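Putative metal-dependent hydrolase (Bacillus subtilis, PDB 6KNS) binds zinc and calcium ions in a metallo-beta-lactamase fold and is probably a hydrolase, perhaps acting like a 3'-tRNA processing endoribonuclease. Local coordinates at residues 157-162 with 166-171; 120-125 with 143-148; 95-100 with 124-129. One frame throughout, in Å; residues are numbered along the deposited sequence.

Interaction 1: 157-162 with 166-171; sequences VYTADS and DSFIPF. With ZN (zinc ion), chain H; ZN (zinc ion), chain G.
Phe168 lays the far end of its ring between Thr159 and Ser162. Its CB leaves the helix 168-171 toward the segment 157-162 and carries the ring to the chain around Thr159 and Ser162. At CE1 the ring meets Thr159, whose CB is 4.0 Å from Phe168 CE1; the CG2 methyl of Thr159 also approaches that atom. The two side chains cross at about a right angle. On the other side of the tip, Phe168 CE2 is 3.3 Å from Ser162 OG, which sits at the ring edge near its plane. Phe168 CZ, the tip itself, lies 3.4 Å from Ser162 CB, also in the ring plane. Ser162 OG reaches the ring because it is anti to the backbone N (chi1 -170°), but its strongest polar partner is Ile139. Leu136 and Ile204 add further apolar contacts to Phe168.

Phe171, one helical turn on, meets Val157: Phe171 CE2 is 4.1 Å from Val157 CG1. Thr159 OG1 donates to Ala160 O at 2.7 Å and is also bonded to Glu181 N. Asp161 turns away from the helix, and its OD2 bridges both zinc ions, at 2.4 Å from the zinc of chain H. His65, His67, Asp69, His70, His140 and His217 complete the two sites. The strand and helix belong to the beta-alpha-beta unit that ends in strand 177-181. Thr159 OG1 and Ser162 OG find their polar partners away from the helix, and Asp161 OD2 is taken by zinc, so the link to the helix is by van der Waals contact.

Interaction 2: 120-125 with 143-148; sequences FQPDQP and TCYAMR
Phe120 and Tyr145 form an offset edge-to-face aromatic pair. The edge of Phe120 points at the face of Tyr145, with ring centroids 5.6 Å apart and planes at 88°, almost perpendicular. The closest atoms are Phe120 CE1 and Tyr145 CD2, at 3.8 Å. Phe120 CZ also comes close to Tyr145 CB, so the edge spans the root of the tyrosine side chain. Phe120 holds CG between its backbone N and carbonyl carbon (chi1 59°), which swings the ring toward strand 145-150. A further ring, Phe135, stacks on Phe120, and Ile62 packs against it.

The second kind of contact is aliphatic. The Pro122 ring presses on the outer half of Tyr145, with Pro122 CB only 3.3 Å from Tyr145 CE1. Pro122 CG reaches further along, to 3.7 Å from Tyr145 OH. Pro122 and Phe120 lie on the same side of the Tyr145 ring plane, one near its tip and the other near its base.

These residues sit where the two beta sheets of the alpha-beta/beta-alpha sandwich of the metallo-beta-lactamase fold are joined. The segment 120-125 runs from strand 115-119, at the edge of one sheet, to strand 126-128, at the edge of the other. Tyr145 belongs to this second sheet.

Backbone bonds shape both segments. Gln121 to Gln124 form a type I beta turn, closed by Gln124 N to Gln121 O at 3.2 Å. Pro122 is the second residue of this turn, and its CB points toward Tyr145. Tyr145 itself is held by backbone bonding to Ser64, just before the zinc ligand His65. The side chain of Tyr145 lies about 7 Å from that of His65.

Interaction 3: 95-100 with 124-129; sequences PIYGHD and QPLTAG
Leu126 sets its two methyls on one side of the Tyr97 ring. Leu126 CD2 stands over the face in a CH-pi contact, 4.0 Å from the centroid of the Tyr97 ring and 23° off the ring normal. It is shifted from the centre toward the rim, so the ring atom nearest Leu126 CD2 is Tyr97 CD1, at 3.7 Å. The other methyl lies further out along the same rim: Leu126 CD1 is 3.5 Å from Tyr97 CE1. Both methyls lie on the same side of the ring plane, Leu126 CD2 over the face and Leu126 CD1 displaced outward past the CD1-CE1 edge of Tyr97.

Each side chain points at the other segment from its own strand, and the two meet obliquely. Leu126 extends with CG anti to the backbone N (chi1 172°), which sends the fork of the side chain across to the tyrosine. With chi1 -67° and chi2 -84° the Tyr97 ring turns a face to Leu126. The CA atoms of Tyr97 and Leu126 are 9.6 Å apart, and the side chains meet between the two backbones.

Neighbours continue this apolar layer. Ile62 touches both Tyr97 and Leu126, Ile118 touches Tyr97, and Phe135 touches Leu126. The contact lies near the protein surface, and both residues are partly exposed. The side chain of Tyr97 is about 13 Å from a bound calcium ion.

Strand 94-98 lies in one mixed sheet. Strand 126-128 is an outer strand of the other. The pair is part of the apolar packing between the two sheets of the alpha-beta/beta-alpha sandwich of the metallo-beta-lactamase fold.

How the interactions relate
Interactions 2 and 3 are neighbours, with centres 8 Å apart. They share Gln124 and Pro125, and Phe120 N lies 3.0 Å from Gly98 O, a probable hydrogen bond. Together they join the two sheets near one edge. The centres of interactions 1 and 2 are 11 Å apart, and the two meet through adjacent strands of one sheet. There Tyr158 N is 2.8 Å from Met147 O, and Arg148 NE is 3.0 Å from Phe171 O, both probable hydrogen bonds. Interactions 1 and 3 do not touch; their centres are 18 Å apart. Only interaction 1 contains a zinc ligand, Asp161. The side chain of Tyr145 in interaction 2 is about 11 Å from a zinc ion.

Interaction 1: 157-162 with 166-171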
loop_
_atom_site.group_PDB
_atom_site.type_symbol
_atom_site.label_atom_id
_atom_site.label_comp_id
_atom_site.label_asym_id
_atom_site.label_seq_id
_atom_site.Cartn_x
_atom_site.Cartn_y
_atom_site.Cartn_z
ATOM N N VAL A 157 12.432 -21.072 6.283
ATOM C CA VAL A 157 11.407 -20.919 7.302
ATOM C C VAL A 157 11.191 -19.433 7.507
ATOM O O VAL A 157 12.151 -18.665 7.657
ATOM C CB VAL A 157 11.801 -21.612 8.635
ATOM C CG1 VAL A 157 10.820 -21.251 9.756
ATOM C CG2 VAL A 157 11.864 -23.134 8.460
ATOM N N TYR A 158 9.922 -19.042 7.486
ATOM C CA TYR A 158 9.455 -17.685 7.737
ATOM C C TYR A 158 8.601 -17.736 8.992
ATOM O O TYR A 158 7.613 -18.451 9.021
ATOM C CB TYR A 158 8.590 -17.233 6.560
ATOM C CG TYR A 158 7.903 -15.917 6.693
ATOM C CD1 TYR A 158 8.594 -14.785 7.127
ATOM C CD2 TYR A 158 6.546 -15.774 6.345
ATOM C CE1 TYR A 158 7.951 -13.523 7.209
ATOM C CE2 TYR A 158 5.895 -14.533 6.420
ATOM C CZ TYR A 158 6.600 -13.416 6.847
ATOM O OH TYR A 158 5.976 -12.196 6.925
ATOM N N THR A 159 8.990 -17.018 10.032
ATOM C CA THR A 159 8.249 -17.023 11.287
ATOM C C THR A 159 6.925 -16.263 11.200
ATOM O O THR A 159 6.114 -16.345 12.120
ATOM C CB THR A 159 9.043 -16.343 12.443
ATOM O OG1 THR A 159 9.234 -14.950 12.130
ATOM C CG2 THR A 159 10.390 -17.005 12.676
ATOM N N ALA A 160 6.700 -15.489 10.138
ATOM C CA ALA A 160 5.655 -14.496 10.174
ATOM C C ALA A 160 5.836 -13.708 11.486
ATOM O O ALA A 160 6.980 -13.468 11.923
ATOM C CB ALA A 160 4.266 -15.130 10.056
ATOM N N ASP A 161 4.736 -13.303 12.107
ATOM C CA ASP A 161 4.788 -12.550 13.350
ATOM C C ASP A 161 4.513 -13.450 14.512
ATOM O O ASP A 161 3.527 -14.183 14.500
ATOM C CB ASP A 161 3.700 -11.503 13.376
ATOM C CG ASP A 161 3.954 -10.360 12.415
ATOM O OD1 ASP A 161 4.817 -10.424 11.501
ATOM O OD2 ASP A 161 3.271 -9.375 12.639
ATOM N N SER A 162 5.326 -13.351 15.554
ATOM C CA SER A 162 5.091 -14.148 16.767
ATOM C C SER A 162 5.919 -13.637 17.931
ATOM O O SER A 162 7.003 -13.085 17.733
ATOM C CB SER A 162 5.490 -15.593 16.494
ATOM O OG SER A 162 5.087 -16.465 17.538
ATOM N N ASP A 166 8.826 -22.374 22.030
ATOM C CA ASP A 166 9.722 -23.501 21.820
ATOM C C ASP A 166 9.369 -24.260 20.554
ATOM O O ASP A 166 10.238 -24.791 19.876
ATOM C CB ASP A 166 9.668 -24.477 23.008
ATOM C CG ASP A 166 10.428 -23.969 24.245
ATOM O OD1 ASP A 166 11.242 -23.025 24.142
ATOM O OD2 ASP A 166 10.213 -24.545 25.322
ATOM N N SER A 167 8.097 -24.315 20.224
ATOM C CA SER A 167 7.671 -25.058 19.040
ATOM C C SER A 167 8.332 -24.551 17.723
ATOM O O SER A 167 8.392 -25.278 16.725
ATOM C CB SER A 167 6.162 -24.981 18.940
ATOM O OG SER A 167 5.792 -23.604 18.912
ATOM N N PHE A 168 8.837 -23.321 17.702
ATOM C CA PHE A 168 9.546 -22.871 16.501
ATOM C C PHE A 168 10.809 -23.718 16.210
ATOM O O PHE A 168 11.290 -23.733 15.077
ATOM C CB PHE A 168 9.974 -21.414 16.645
ATOM C CG PHE A 168 8.940 -20.397 16.219
ATOM C CD1 PHE A 168 8.468 -20.376 14.931
ATOM C CD2 PHE A 168 8.517 -19.408 17.101
ATOM C CE1 PHE A 168 7.552 -19.394 14.521
ATOM C CE2 PHE A 168 7.613 -18.440 16.715
ATOM C CZ PHE A 168 7.132 -18.421 15.420
ATOM N N ILE A 169 11.346 -24.417 17.224
ATOM C CA ILE A 169 12.641 -25.073 17.073
ATOM C C ILE A 169 12.520 -26.323 16.228
ATOM O O ILE A 169 13.220 -26.424 15.220
ATOM C CB ILE A 169 13.343 -25.305 18.429
ATOM C CG1 ILE A 169 13.858 -23.965 18.962
ATOM C CG2 ILE A 169 14.509 -26.307 18.320
ATOM C CD1 ILE A 169 14.250 -23.993 20.442
ATOM N N PRO A 170 11.641 -27.276 16.612
ATOM C CA PRO A 170 11.385 -28.414 15.720
ATOM C C PRO A 170 10.839 -28.008 14.356
ATOM O O PRO A 170 11.227 -28.575 13.349
ATOM C CB PRO A 170 10.324 -29.235 16.467
ATOM C CG PRO A 170 10.381 -28.783 17.884
ATOM C CD PRO A 170 11.010 -27.450 17.937
ATOM N N PHE A 171 9.935 -27.042 14.325
ATOM C CA PHE A 171 9.417 -26.550 13.053
ATOM C C PHE A 171 10.502 -26.091 12.074
ATOM O O PHE A 171 10.416 -26.375 10.885
ATOM C CB PHE A 171 8.452 -25.388 13.292
ATOM C CG PHE A 171 7.725 -24.937 12.051
ATOM C CD1 PHE A 171 6.823 -25.797 11.400
ATOM C CD2 PHE A 171 7.912 -23.650 11.552
ATOM C CE1 PHE A 171 6.120 -25.360 10.253
ATOM C CE2 PHE A 171 7.224 -23.205 10.429
ATOM C CZ PHE A 171 6.327 -24.046 9.781
HETATM ZN ZN ZN H . 0.963 -8.914 12.870
HETATM ZN ZN ZN G . 3.314 -7.694 11.138
#

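Interaction 2: 120-125 with 143-148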
loop_
_atom_site.group_PDB
_atom_site.type_symbol
_atom_site.label_atom_id
_atom_site.label_comp_id
_atom_site.label_asym_id
_atom_site.label_seq_id
_atom_site.Cartn_x
_atom_site.Cartn_y
_atom_site.Cartn_z
ATOM N N PHE A 120 -5.763 -22.255 3.164
ATOM C CA PHE A 120 -4.813 -23.322 3.486
ATOM C C PHE A 120 -5.259 -23.980 4.751
ATOM O O PHE A 120 -5.963 -23.365 5.547
ATOM C CB PHE A 120 -3.345 -22.901 3.518
ATOM C CG PHE A 120 -2.971 -21.804 4.509
ATOM C CD1 PHE A 120 -2.772 -22.081 5.847
ATOM C CD2 PHE A 120 -2.673 -20.536 4.061
ATOM C CE1 PHE A 120 -2.340 -21.087 6.751
ATOM C CE2 PHE A 120 -2.259 -19.530 4.941
ATOM C CZ PHE A 120 -2.089 -19.828 6.301
ATOM N N GLN A 121 -4.890 -25.239 4.906
ATOM C CA GLN A 121 -5.221 -25.975 6.093
ATOM C C GLN A 121 -3.918 -26.143 6.877
ATOM O O GLN A 121 -2.955 -26.708 6.367
ATOM C CB GLN A 121 -5.838 -27.338 5.723
ATOM C CG GLN A 121 -7.183 -27.252 4.946
ATOM C CD GLN A 121 -8.175 -26.198 5.538
ATOM O OE1 GLN A 121 -8.229 -25.980 6.765
ATOM N NE2 GLN A 121 -8.939 -25.536 4.657
ATOM N N PRO A 122 -3.887 -25.642 8.112
ATOM C CA PRO A 122 -2.654 -25.567 8.881
ATOM C C PRO A 122 -2.027 -26.915 9.235
ATOM O O PRO A 122 -0.840 -26.956 9.482
ATOM C CB PRO A 122 -3.062 -24.835 10.168
ATOM C CG PRO A 122 -4.484 -24.736 10.169
ATOM C CD PRO A 122 -4.999 -24.955 8.779
ATOM N N ASP A 123 -2.817 -27.986 9.227
ATOM C CA ASP A 123 -2.336 -29.350 9.554
ATOM C C ASP A 123 -1.960 -30.211 8.317
ATOM O O ASP A 123 -1.683 -31.393 8.460
ATOM C CB ASP A 123 -3.390 -30.090 10.413
ATOM C CG ASP A 123 -4.809 -30.091 9.766
ATOM O OD1 ASP A 123 -5.191 -29.082 9.084
ATOM O OD2 ASP A 123 -5.568 -31.090 9.978
ATOM N N GLN A 124 -1.979 -29.616 7.122
ATOM C CA GLN A 124 -1.708 -30.319 5.873
ATOM C C GLN A 124 -0.623 -29.597 5.047
ATOM O O GLN A 124 -0.578 -28.365 5.013
ATOM C CB GLN A 124 -2.990 -30.408 5.017
ATOM C CG GLN A 124 -4.182 -31.194 5.620
ATOM C CD GLN A 124 -3.912 -32.695 5.706
ATOM O OE1 GLN A 124 -3.255 -33.271 4.840
ATOM N NE2 GLN A 124 -4.427 -33.331 6.743
ATOM N N PRO A 125 0.232 -30.364 4.346
ATOM C CA PRO A 125 1.169 -29.719 3.427
ATOM C C PRO A 125 0.453 -29.070 2.254
ATOM O O PRO A 125 -0.474 -29.639 1.743
ATOM C CB PRO A 125 2.053 -30.882 2.957
ATOM C CG PRO A 125 1.201 -32.070 3.043
ATOM C CD PRO A 125 0.332 -31.834 4.273
ATOM N N THR A 143 -4.873 -14.505 14.606
ATOM C CA THR A 143 -4.459 -15.779 14.067
ATOM C C THR A 143 -3.369 -15.567 13.032
ATOM O O THR A 143 -3.491 -14.728 12.128
ATOM C CB THR A 143 -5.657 -16.492 13.407
ATOM O OG1 THR A 143 -6.676 -16.613 14.378
ATOM C CG2 THR A 143 -5.305 -17.873 12.909
ATOM N N CYS A 144 -2.276 -16.289 13.182
ATOM C CA CYS A 144 -1.173 -16.083 12.265
ATOM C C CYS A 144 -0.430 -17.393 12.114
ATOM O O CYS A 144 -0.365 -18.162 13.085
ATOM C CB CYS A 144 -0.269 -14.930 12.768
ATOM S SG CYS A 144 1.158 -14.659 11.742
ATOM N N TYR A 145 0.077 -17.683 10.896
ATOM C CA TYR A 145 0.844 -18.926 10.678
ATOM C C TYR A 145 2.226 -18.668 10.117
ATOM O O TYR A 145 2.369 -17.986 9.111
ATOM C CB TYR A 145 0.097 -19.919 9.759
ATOM C CG TYR A 145 -1.140 -20.427 10.391
ATOM C CD1 TYR A 145 -1.144 -21.601 11.136
ATOM C CD2 TYR A 145 -2.300 -19.692 10.315
ATOM C CE1 TYR A 145 -2.316 -22.050 11.770
ATOM C CE2 TYR A 145 -3.463 -20.124 10.927
ATOM C CZ TYR A 145 -3.474 -21.300 11.639
ATOM O OH TYR A 145 -4.649 -21.676 12.240
ATOM N N ALA A 146 3.231 -19.279 10.766
ATOM C CA ALA A 146 4.581 -19.346 10.235
ATOM C C ALA A 146 4.591 -20.366 9.121
ATOM O O ALA A 146 3.684 -21.195 9.055
ATOM C CB ALA A 146 5.571 -19.718 11.312
ATOM N N MET A 147 5.581 -20.289 8.233
ATOM C CA MET A 147 5.636 -21.172 7.077
ATOM C C MET A 147 7.014 -21.780 6.875
ATOM O O MET A 147 8.029 -21.118 7.062
ATOM C CB MET A 147 5.268 -20.422 5.816
ATOM C CG MET A 147 3.905 -19.781 5.859
ATOM S SD MET A 147 3.675 -18.671 4.461
ATOM C CE MET A 147 2.292 -17.753 5.138
ATOM N N ARG A 148 7.031 -23.060 6.506
ATOM C CA ARG A 148 8.253 -23.759 6.128
ATOM C C ARG A 148 8.104 -24.085 4.649
ATOM O O ARG A 148 7.170 -24.803 4.262
ATOM C CB ARG A 148 8.409 -25.033 6.932
ATOM C CG ARG A 148 9.564 -25.889 6.422
ATOM C CD ARG A 148 9.644 -27.287 7.013
ATOM N NE ARG A 148 10.607 -27.315 8.082
ATOM C CZ ARG A 148 11.815 -27.863 8.057
ATOM N NH1 ARG A 148 12.274 -28.539 7.025
ATOM N NH2 ARG A 148 12.569 -27.725 9.122
#

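Interaction 3: 95-100 with 124-129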
loop_
_atom_site.group_PDB
_atom_site.type_symbol
_atom_site.label_atom_id
_atom_site.label_comp_id
_atom_site.label_asym_id
_atom_site.label_seq_id
_atom_site.Cartn_x
_atom_site.Cartn_y
_atom_site.Cartn_z
ATOM N N PRO A 95 -4.270 -17.398 -7.658
ATOM C CA PRO A 95 -4.702 -17.925 -6.361
ATOM C C PRO A 95 -4.047 -17.115 -5.217
ATOM O O PRO A 95 -2.844 -16.817 -5.274
ATOM C CB PRO A 95 -4.255 -19.403 -6.368
ATOM C CG PRO A 95 -3.141 -19.499 -7.468
ATOM C CD PRO A 95 -3.462 -18.353 -8.447
ATOM N N ILE A 96 -4.854 -16.743 -4.227
ATOM C CA ILE A 96 -4.365 -16.136 -3.003
ATOM C C ILE A 96 -4.752 -17.053 -1.843
ATOM O O ILE A 96 -5.933 -17.191 -1.533
ATOM C CB ILE A 96 -4.931 -14.735 -2.766
ATOM C CG1 ILE A 96 -4.672 -13.826 -3.966
ATOM C CG2 ILE A 96 -4.275 -14.095 -1.501
ATOM C CD1 ILE A 96 -5.290 -12.448 -3.836
ATOM N N TYR A 97 -3.742 -17.711 -1.269
ATOM C CA TYR A 97 -3.868 -18.625 -0.128
ATOM C C TYR A 97 -3.863 -17.846 1.196
ATOM O O TYR A 97 -3.023 -16.978 1.409
ATOM C CB TYR A 97 -2.686 -19.629 -0.108
ATOM C CG TYR A 97 -2.711 -20.579 -1.278
ATOM C CD1 TYR A 97 -3.481 -21.720 -1.225
ATOM C CD2 TYR A 97 -2.047 -20.291 -2.465
ATOM C CE1 TYR A 97 -3.562 -22.598 -2.298
ATOM C CE2 TYR A 97 -2.124 -21.178 -3.583
ATOM C CZ TYR A 97 -2.897 -22.307 -3.467
ATOM O OH TYR A 97 -3.033 -23.193 -4.466
ATOM N N GLY A 98 -4.776 -18.194 2.091
ATOM C CA GLY A 98 -4.840 -17.564 3.415
ATOM C C GLY A 98 -5.570 -18.464 4.378
ATOM O O GLY A 98 -6.187 -19.422 3.966
ATOM N N HIS A 99 -5.513 -18.179 5.676
ATOM C CA HIS A 99 -6.223 -19.053 6.621
ATOM C C HIS A 99 -7.657 -18.592 6.658
ATOM O O HIS A 99 -7.940 -17.469 6.282
ATOM C CB HIS A 99 -5.570 -19.031 8.016
ATOM C CG HIS A 99 -5.796 -17.773 8.782
ATOM N ND1 HIS A 99 -6.964 -17.536 9.462
ATOM C CD2 HIS A 99 -4.983 -16.715 9.038
ATOM C CE1 HIS A 99 -6.878 -16.363 10.071
ATOM N NE2 HIS A 99 -5.684 -15.849 9.836
ATOM N N ASP A 100 -8.564 -19.462 7.071
ATOM C CA ASP A 100 -9.963 -19.079 7.148
ATOM C C ASP A 100 -10.564 -19.096 8.586
ATOM O O ASP A 100 -11.780 -19.111 8.748
ATOM C CB ASP A 100 -10.781 -19.892 6.157
ATOM C CG ASP A 100 -10.955 -21.334 6.583
ATOM O OD1 ASP A 100 -10.362 -21.746 7.605
ATOM O OD2 ASP A 100 -11.714 -22.035 5.888
ATOM N N GLN A 124 -1.979 -29.616 7.122
ATOM C CA GLN A 124 -1.708 -30.319 5.873
ATOM C C GLN A 124 -0.623 -29.597 5.047
ATOM O O GLN A 124 -0.578 -28.365 5.013
ATOM C CB GLN A 124 -2.990 -30.408 5.017
ATOM C CG GLN A 124 -4.182 -31.194 5.620
ATOM C CD GLN A 124 -3.912 -32.695 5.706
ATOM O OE1 GLN A 124 -3.255 -33.271 4.840
ATOM N NE2 GLN A 124 -4.427 -33.331 6.743
ATOM N N PRO A 125 0.232 -30.364 4.346
ATOM C CA PRO A 125 1.169 -29.719 3.427
ATOM C C PRO A 125 0.453 -29.070 2.254
ATOM O O PRO A 125 -0.474 -29.639 1.743
ATOM C CB PRO A 125 2.053 -30.882 2.957
ATOM C CG PRO A 125 1.201 -32.070 3.043
ATOM C CD PRO A 125 0.332 -31.834 4.273
ATOM N N LEU A 126 0.863 -27.864 1.862
ATOM C CA LEU A 126 0.308 -27.188 0.670
ATOM C C LEU A 126 1.316 -27.227 -0.480
ATOM O O LEU A 126 2.461 -26.770 -0.338
ATOM C CB LEU A 126 -0.076 -25.742 0.996
ATOM C CG LEU A 126 -0.507 -24.813 -0.165
ATOM C CD1 LEU A 126 -1.880 -25.212 -0.686
ATOM C CD2 LEU A 126 -0.503 -23.372 0.255
ATOM N N THR A 127 0.893 -27.739 -1.623
ATOM C CA THR A 127 1.680 -27.648 -2.841
ATOM C C THR A 127 1.466 -26.307 -3.555
ATOM O O THR A 127 0.340 -25.903 -3.787
ATOM C CB THR A 127 1.314 -28.811 -3.797
ATOM O OG1 THR A 127 1.583 -30.013 -3.121
ATOM C CG2 THR A 127 2.156 -28.782 -5.088
ATOM N N ALA A 128 2.547 -25.621 -3.900
ATOM C CA ALA A 128 2.498 -24.366 -4.681
ATOM C C ALA A 128 3.556 -24.448 -5.755
ATOM O O ALA A 128 4.739 -24.133 -5.519
ATOM C CB ALA A 128 2.749 -23.148 -3.760
ATOM N N GLY A 129 3.143 -24.918 -6.926
ATOM C CA GLY A 129 4.062 -25.216 -8.018
ATOM C C GLY A 129 5.127 -26.172 -7.500
ATOM O O GLY A 129 4.786 -27.204 -6.966
#